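Side-chain contacts in Non-structural protein NS2 (Bluetongue virus, PDB 1UTY), which binds single-stranded RNA through the domain seen here, one part of the longer orbivirus non-structural protein NS2: residues Q36-I39 with G40-A44; F136-N139 with E140-D143. One frame throughout, in Å; residues are numbered along the deposited sequence.

Contact 1: residues Q36-I39 with G40-A44; sequences QIKI and GRVVA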
ATOM      1  N   GLN A  36     -11.833 -18.263  -4.486  1.00 21.69           N
ATOM      2  CA  GLN A  36     -11.272 -18.232  -3.139  1.00 21.89           C
ATOM      3  C   GLN A  36      -9.811 -18.704  -3.097  1.00 22.20           C
ATOM      4  O   GLN A  36      -9.482 -19.805  -3.589  1.00 22.04           O
ATOM      5  CB  GLN A  36     -12.109 -19.061  -2.167  1.00 21.50           C
ATOM      6  CG  GLN A  36     -11.534 -19.130  -0.756  1.00 22.88           C
ATOM      7  CD  GLN A  36     -12.319 -20.084   0.167  1.00 24.61           C
ATOM      8  OE1 GLN A  36     -13.024 -20.973  -0.309  1.00 26.68           O
ATOM      9  NE2 GLN A  36     -12.179 -19.906   1.471  1.00 21.40           N
ATOM     10  N   ILE A  37      -8.949 -17.866  -2.503  1.00 21.89           N
ATOM     11  CA  ILE A  37      -7.594 -18.260  -2.129  1.00 21.38           C
ATOM     12  C   ILE A  37      -7.458 -18.272  -0.612  1.00 21.54           C
ATOM     13  O   ILE A  37      -7.597 -17.247   0.040  1.00 21.18           O
ATOM     14  CB  ILE A  37      -6.543 -17.318  -2.758  1.00 21.70           C
ATOM     15  CG1 ILE A  37      -6.776 -17.233  -4.270  1.00 20.58           C
ATOM     16  CG2 ILE A  37      -5.114 -17.803  -2.426  1.00 19.30           C
ATOM     17  CD1 ILE A  37      -5.942 -16.180  -4.949  1.00 20.97           C
ATOM     18  N   LYS A  38      -7.197 -19.450  -0.063  1.00 22.03           N
ATOM     19  CA  LYS A  38      -7.030 -19.623   1.369  1.00 22.41           C
ATOM     20  C   LYS A  38      -5.560 -19.862   1.678  1.00 22.83           C
ATOM     21  O   LYS A  38      -4.951 -20.779   1.128  1.00 22.47           O
ATOM     22  CB  LYS A  38      -7.864 -20.789   1.876  1.00 22.22           C
ATOM     23  CG  LYS A  38      -7.799 -20.984   3.388  1.00 22.31           C
ATOM     24  CD  LYS A  38      -9.006 -21.775   3.899  1.00 22.64           C
ATOM     25  CE  LYS A  38      -8.781 -23.275   3.787  1.00 23.60           C
ATOM     26  NZ  LYS A  38     -10.002 -24.071   4.192  1.00 23.10           N
ATOM     27  N   ILE A  39      -5.000 -19.020   2.546  1.00 23.38           N
ATOM     28  CA  ILE A  39      -3.599 -19.149   2.959  1.00 24.30           C
ATOM     29  C   ILE A  39      -3.566 -19.530   4.425  1.00 23.84           C
ATOM     30  O   ILE A  39      -4.305 -18.959   5.219  1.00 25.09           O
ATOM     31  CB  ILE A  39      -2.832 -17.823   2.732  1.00 24.61           C
ATOM     32  CG1 ILE A  39      -2.824 -17.446   1.259  1.00 24.99           C
ATOM     33  CG2 ILE A  39      -1.385 -17.944   3.207  1.00 26.59           C
ATOM     34  CD1 ILE A  39      -2.491 -15.987   1.039  1.00 28.44           C
ATOM     35  N   GLY A  40      -2.747 -20.514   4.781  1.00 23.54           N
ATOM     36  CA  GLY A  40      -2.610 -20.916   6.172  1.00 22.33           C
ATOM     37  C   GLY A  40      -2.255 -22.374   6.350  1.00 21.84           C
ATOM     38  O   GLY A  40      -1.676 -22.985   5.469  1.00 22.01           O
ATOM     39  N   ARG A  41      -2.605 -22.921   7.509  1.00 21.09           N
ATOM     40  CA  ARG A  41      -2.382 -24.323   7.833  1.00 20.98           C
ATOM     41  C   ARG A  41      -2.944 -25.215   6.724  1.00 19.96           C
ATOM     42  O   ARG A  41      -2.313 -26.186   6.315  1.00 19.58           O
ATOM     43  CB  ARG A  41      -3.064 -24.659   9.173  1.00 21.10           C
ATOM     44  CG  ARG A  41      -2.731 -26.024   9.761  1.00 22.17           C
ATOM     45  CD  ARG A  41      -3.370 -26.269  11.131  1.00 23.72           C
ATOM     46  NE  ARG A  41      -3.824 -27.646  11.318  1.00 25.03           N
ATOM     47  CZ  ARG A  41      -3.550 -28.391  12.392  1.00 26.42           C
ATOM     48  NH1 ARG A  41      -2.810 -27.906  13.384  1.00 26.43           N
ATOM     49  NH2 ARG A  41      -4.008 -29.634  12.480  1.00 26.50           N
ATOM     50  N   VAL A  42      -4.153 -24.873   6.296  1.00 18.73           N
ATOM     51  CA  VAL A  42      -4.834 -25.515   5.198  1.00 17.86           C
ATOM     52  C   VAL A  42      -4.896 -24.487   4.079  1.00 17.56           C
ATOM     53  O   VAL A  42      -5.307 -23.348   4.297  1.00 17.31           O
ATOM     54  CB  VAL A  42      -6.253 -25.959   5.614  1.00 17.95           C
ATOM     55  CG1 VAL A  42      -6.987 -26.655   4.459  1.00 17.06           C
ATOM     56  CG2 VAL A  42      -6.190 -26.866   6.849  1.00 17.37           C
ATOM     57  N   VAL A  43      -4.437 -24.873   2.894  1.00 17.12           N
ATOM     58  CA  VAL A  43      -4.541 -24.008   1.723  1.00 17.00           C
ATOM     59  C   VAL A  43      -5.686 -24.445   0.826  1.00 16.72           C
ATOM     60  O   VAL A  43      -6.143 -25.592   0.899  1.00 16.63           O
ATOM     61  CB  VAL A  43      -3.205 -23.923   0.961  1.00 17.29           C
ATOM     62  CG1 VAL A  43      -2.060 -23.726   1.963  1.00 16.80           C
ATOM     63  CG2 VAL A  43      -2.970 -25.179   0.107  1.00 18.39           C
ATOM     64  N   ALA A  44      -6.180 -23.528   0.006  1.00 17.03           N
ATOM     65  CA  ALA A  44      -7.263 -23.862  -0.914  1.00 17.83           C
ATOM     66  C   ALA A  44      -7.321 -22.943  -2.107  1.00 18.67           C
ATOM     67  O   ALA A  44      -7.033 -21.759  -2.013  1.00 19.39           O
ATOM     68  CB  ALA A  44      -8.647 -23.908  -0.185  1.00 17.08           C
TER
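Lys38 and Ala44 face each other across a short reversal of the chain, as an antiparallel hydrogen-bonded pair. Lys38 N gives a nearly straight bond to Ala44 O (3.0 Å, 174° at the hydrogen), and Ala44 N returns a longer, more bent one to Lys38 O at 3.2 Å. The two side chains leave the same face of the sheet, with Lys38 CB 3.8 Å from Ala44 CB, so the methyl lies against the root of the lysine. The CA hydrogen of Val43 adds a contact to the same Lys38 O, with CA and O 3.3 Å apart.

This is the close end, held by two backbone bonds. Further along, the lysine starts with CG anti to its backbone N (chi1 -177°), then bends at chi3 (85°), which lays its aliphatic arm across Val42. Here CE sits 3.5 Å from Val42 O and 3.9 Å from Val42 CG1, a contact of carbons without a hydrogen bond between the segments, on the solvent side of the loop, where Val42 and Val43 are exposed. Gln36 shares the Lys38 face, its NE2 bonded to Asn11 OD1 of strand 10-15. Ile37 and Ile39 turn to the other face and pack on Leu77 and Ile75. Gly40 takes a backbone conformation open to glycine as the chain leaves the strand. A bonded pair closing a short loop between neighbouring antiparallel strands is a β-hairpin.

Contact 2: residues F136-N139 with E140-D143; sequences FDRN and EMPD
Phe136 and Pro142 cross at about a right angle: Pro142 CD comes over one face of the phenyl ring, 4.1 Å from its centroid and only 16° off the normal, a CH-pi contact displaced toward the rim. Met141 meets the root of the same residue obliquely, its CG 3.4 Å from Phe136 CB. From there the methionine bends at chi3 (-57°) and brings its methyl against Arg138 CA and CG, so that CE reaches Arg138 CA at 3.3 Å and lies beside the arginine, the two side chains pointing the same way.

On the other flank Glu140 runs alongside Asp137, again pointing the same way. Its chain is extended beyond CG, which carries OE1 back to Asp137 N at 3.1 Å; the bond arrives on the anti side of the carboxylate, 20° out of its plane. In addition, Glu140 N bonds Asp137 O (2.9 Å) from well above the carbonyl plane. Together these close residues 137-140 into a type I β-turn, bonded through both backbone and side chain. The two acids stand close, Asp137 OD1 and Glu140 OE1 being 4.0 Å apart; a salt bridge from Arg133 to Asp137 OD1 probably eases that proximity.

The turn lies in the long loop between strand 113-123 and the short strand 148-149. Arg138 bonds Ser150 O and Met141 packs on Arg149, while Phe136 and Pro142 rest on Thr102 and Tyr121 of the second subunit, on its strands 97-110 and 113-123.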
ATOM      1  N   PHE A 136      15.856  -0.645  -9.147  1.00 21.91           N
ATOM      2  CA  PHE A 136      16.011   0.127 -10.366  1.00 20.85           C
ATOM      3  C   PHE A 136      17.238  -0.287 -11.149  1.00 20.28           C
ATOM      4  O   PHE A 136      18.324  -0.397 -10.585  1.00 20.17           O
ATOM      5  CB  PHE A 136      16.157   1.613 -10.050  1.00 20.46           C
ATOM      6  CG  PHE A 136      14.968   2.218  -9.375  1.00 20.38           C
ATOM      7  CD1 PHE A 136      13.728   2.264 -10.015  1.00 20.69           C
ATOM      8  CD2 PHE A 136      15.092   2.772  -8.103  1.00 18.63           C
ATOM      9  CE1 PHE A 136      12.625   2.835  -9.383  1.00 20.31           C
ATOM     10  CE2 PHE A 136      14.015   3.352  -7.478  1.00 20.03           C
ATOM     11  CZ  PHE A 136      12.773   3.379  -8.107  1.00 20.32           C
ATOM     12  N   ASP A 137      17.065  -0.482 -12.454  1.00 19.62           N
ATOM     13  CA  ASP A 137      18.193  -0.375 -13.378  1.00 19.57           C
ATOM     14  C   ASP A 137      18.662   1.075 -13.344  1.00 19.06           C
ATOM     15  O   ASP A 137      17.884   1.981 -13.039  1.00 18.19           O
ATOM     16  CB  ASP A 137      17.793  -0.736 -14.812  1.00 19.29           C
ATOM     17  CG  ASP A 137      17.358  -2.176 -14.953  1.00 20.87           C
ATOM     18  OD1 ASP A 137      17.327  -2.917 -13.935  1.00 20.20           O
ATOM     19  OD2 ASP A 137      17.019  -2.655 -16.062  1.00 23.46           O
ATOM     20  N   ARG A 138      19.926   1.294 -13.678  1.00 19.09           N
ATOM     21  CA  ARG A 138      20.475   2.640 -13.642  1.00 19.38           C
ATOM     22  C   ARG A 138      19.713   3.626 -14.534  1.00 19.83           C
ATOM     23  O   ARG A 138      19.606   4.805 -14.192  1.00 19.74           O
ATOM     24  CB  ARG A 138      21.983   2.632 -13.917  1.00 19.25           C
ATOM     25  CG  ARG A 138      22.771   2.144 -12.716  1.00 19.55           C
ATOM     26  CD  ARG A 138      24.233   1.819 -12.974  1.00 22.10           C
ATOM     27  NE  ARG A 138      24.842   1.251 -11.774  1.00 23.17           N
ATOM     28  CZ  ARG A 138      25.348   1.963 -10.767  1.00 24.63           C
ATOM     29  NH1 ARG A 138      25.365   3.297 -10.810  1.00 24.46           N
ATOM     30  NH2 ARG A 138      25.859   1.330  -9.716  1.00 24.81           N
ATOM     31  N   ASN A 139      19.158   3.147 -15.650  1.00 20.39           N
ATOM     32  CA  ASN A 139      18.365   4.025 -16.508  1.00 21.24           C
ATOM     33  C   ASN A 139      16.964   4.361 -15.971  1.00 21.55           C
ATOM     34  O   ASN A 139      16.310   5.273 -16.460  1.00 21.78           O
ATOM     35  CB  ASN A 139      18.374   3.564 -17.975  1.00 21.17           C
ATOM     36  CG  ASN A 139      17.446   2.402 -18.258  1.00 22.60           C
ATOM     37  OD1 ASN A 139      17.030   1.645 -17.364  1.00 23.49           O
ATOM     38  ND2 ASN A 139      17.135   2.232 -19.540  1.00 24.75           N
ATOM     39  N   GLU A 140      16.537   3.641 -14.942  1.00 22.35           N
ATOM     40  CA  GLU A 140      15.210   3.824 -14.340  1.00 23.53           C
ATOM     41  C   GLU A 140      15.249   4.644 -13.062  1.00 23.31           C
ATOM     42  O   GLU A 140      14.210   4.966 -12.509  1.00 23.74           O
ATOM     43  CB  GLU A 140      14.589   2.477 -13.977  1.00 23.75           C
ATOM     44  CG  GLU A 140      14.647   1.413 -15.043  1.00 26.38           C
ATOM     45  CD  GLU A 140      13.847   0.184 -14.653  1.00 31.35           C
ATOM     46  OE1 GLU A 140      14.191  -0.471 -13.630  1.00 31.65           O
ATOM     47  OE2 GLU A 140      12.868  -0.129 -15.377  1.00 34.57           O
ATOM     48  N   MET A 141      16.440   4.947 -12.565  1.00 23.36           N
ATOM     49  CA  MET A 141      16.544   5.638 -11.291  1.00 23.28           C
ATOM     50  C   MET A 141      16.058   7.073 -11.422  1.00 22.64           C
ATOM     51  O   MET A 141      16.336   7.742 -12.425  1.00 22.17           O
ATOM     52  CB  MET A 141      17.969   5.596 -10.762  1.00 23.44           C
ATOM     53  CG  MET A 141      18.352   4.243 -10.219  1.00 25.72           C
ATOM     54  SD  MET A 141      20.060   4.134  -9.663  1.00 31.42           S
ATOM     55  CE  MET A 141      20.915   4.586 -11.058  1.00 29.39           C
ATOM     56  N   PRO A 142      15.311   7.531 -10.416  1.00 22.39           N
ATOM     57  CA  PRO A 142      14.889   8.936 -10.347  1.00 21.98           C
ATOM     58  C   PRO A 142      16.087   9.852 -10.189  1.00 21.96           C
ATOM     59  O   PRO A 142      17.078   9.460  -9.568  1.00 21.27           O
ATOM     60  CB  PRO A 142      14.009   8.977  -9.090  1.00 22.01           C
ATOM     61  CG  PRO A 142      14.441   7.800  -8.277  1.00 21.95           C
ATOM     62  CD  PRO A 142      14.801   6.741  -9.277  1.00 22.10           C
ATOM     63  N   ASP A 143      16.006  11.038 -10.787  1.00 22.44           N
ATOM     64  CA  ASP A 143      16.980  12.082 -10.540  1.00 23.08           C
ATOM     65  C   ASP A 143      16.556  12.823  -9.284  1.00 22.25           C
ATOM     66  O   ASP A 143      15.568  13.562  -9.296  1.00 22.57           O
ATOM     67  CB  ASP A 143      17.085  13.055 -11.723  1.00 24.05           C
ATOM     68  CG  ASP A 143      17.578  12.380 -12.984  1.00 26.86           C
ATOM     69  OD1 ASP A 143      18.814  12.237 -13.146  1.00 29.84           O
ATOM     70  OD2 ASP A 143      16.801  11.947 -13.866  1.00 30.43           O
TER

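In the fold
From the N terminus the chain lays down strand 10-15 and helix 22-29, then enters strand 34-39. Contact 1 closes the loop that turns this strand into 44-48, the outermost strand of the mixed sheet on that side within the chain. The remaining strands follow, ending with 113-123, before the chain leaves the sheet and reaches contact 2, which closes a turn in the arm leading to strand 148-149. The two are in series, neither nested nor crossed, on opposite sides of the chain's centre, about 26 Å apart at their nearest atoms. Contact 1 joins neighbouring strands of one sheet; contact 2 shapes a protruding arm that meets the second subunit.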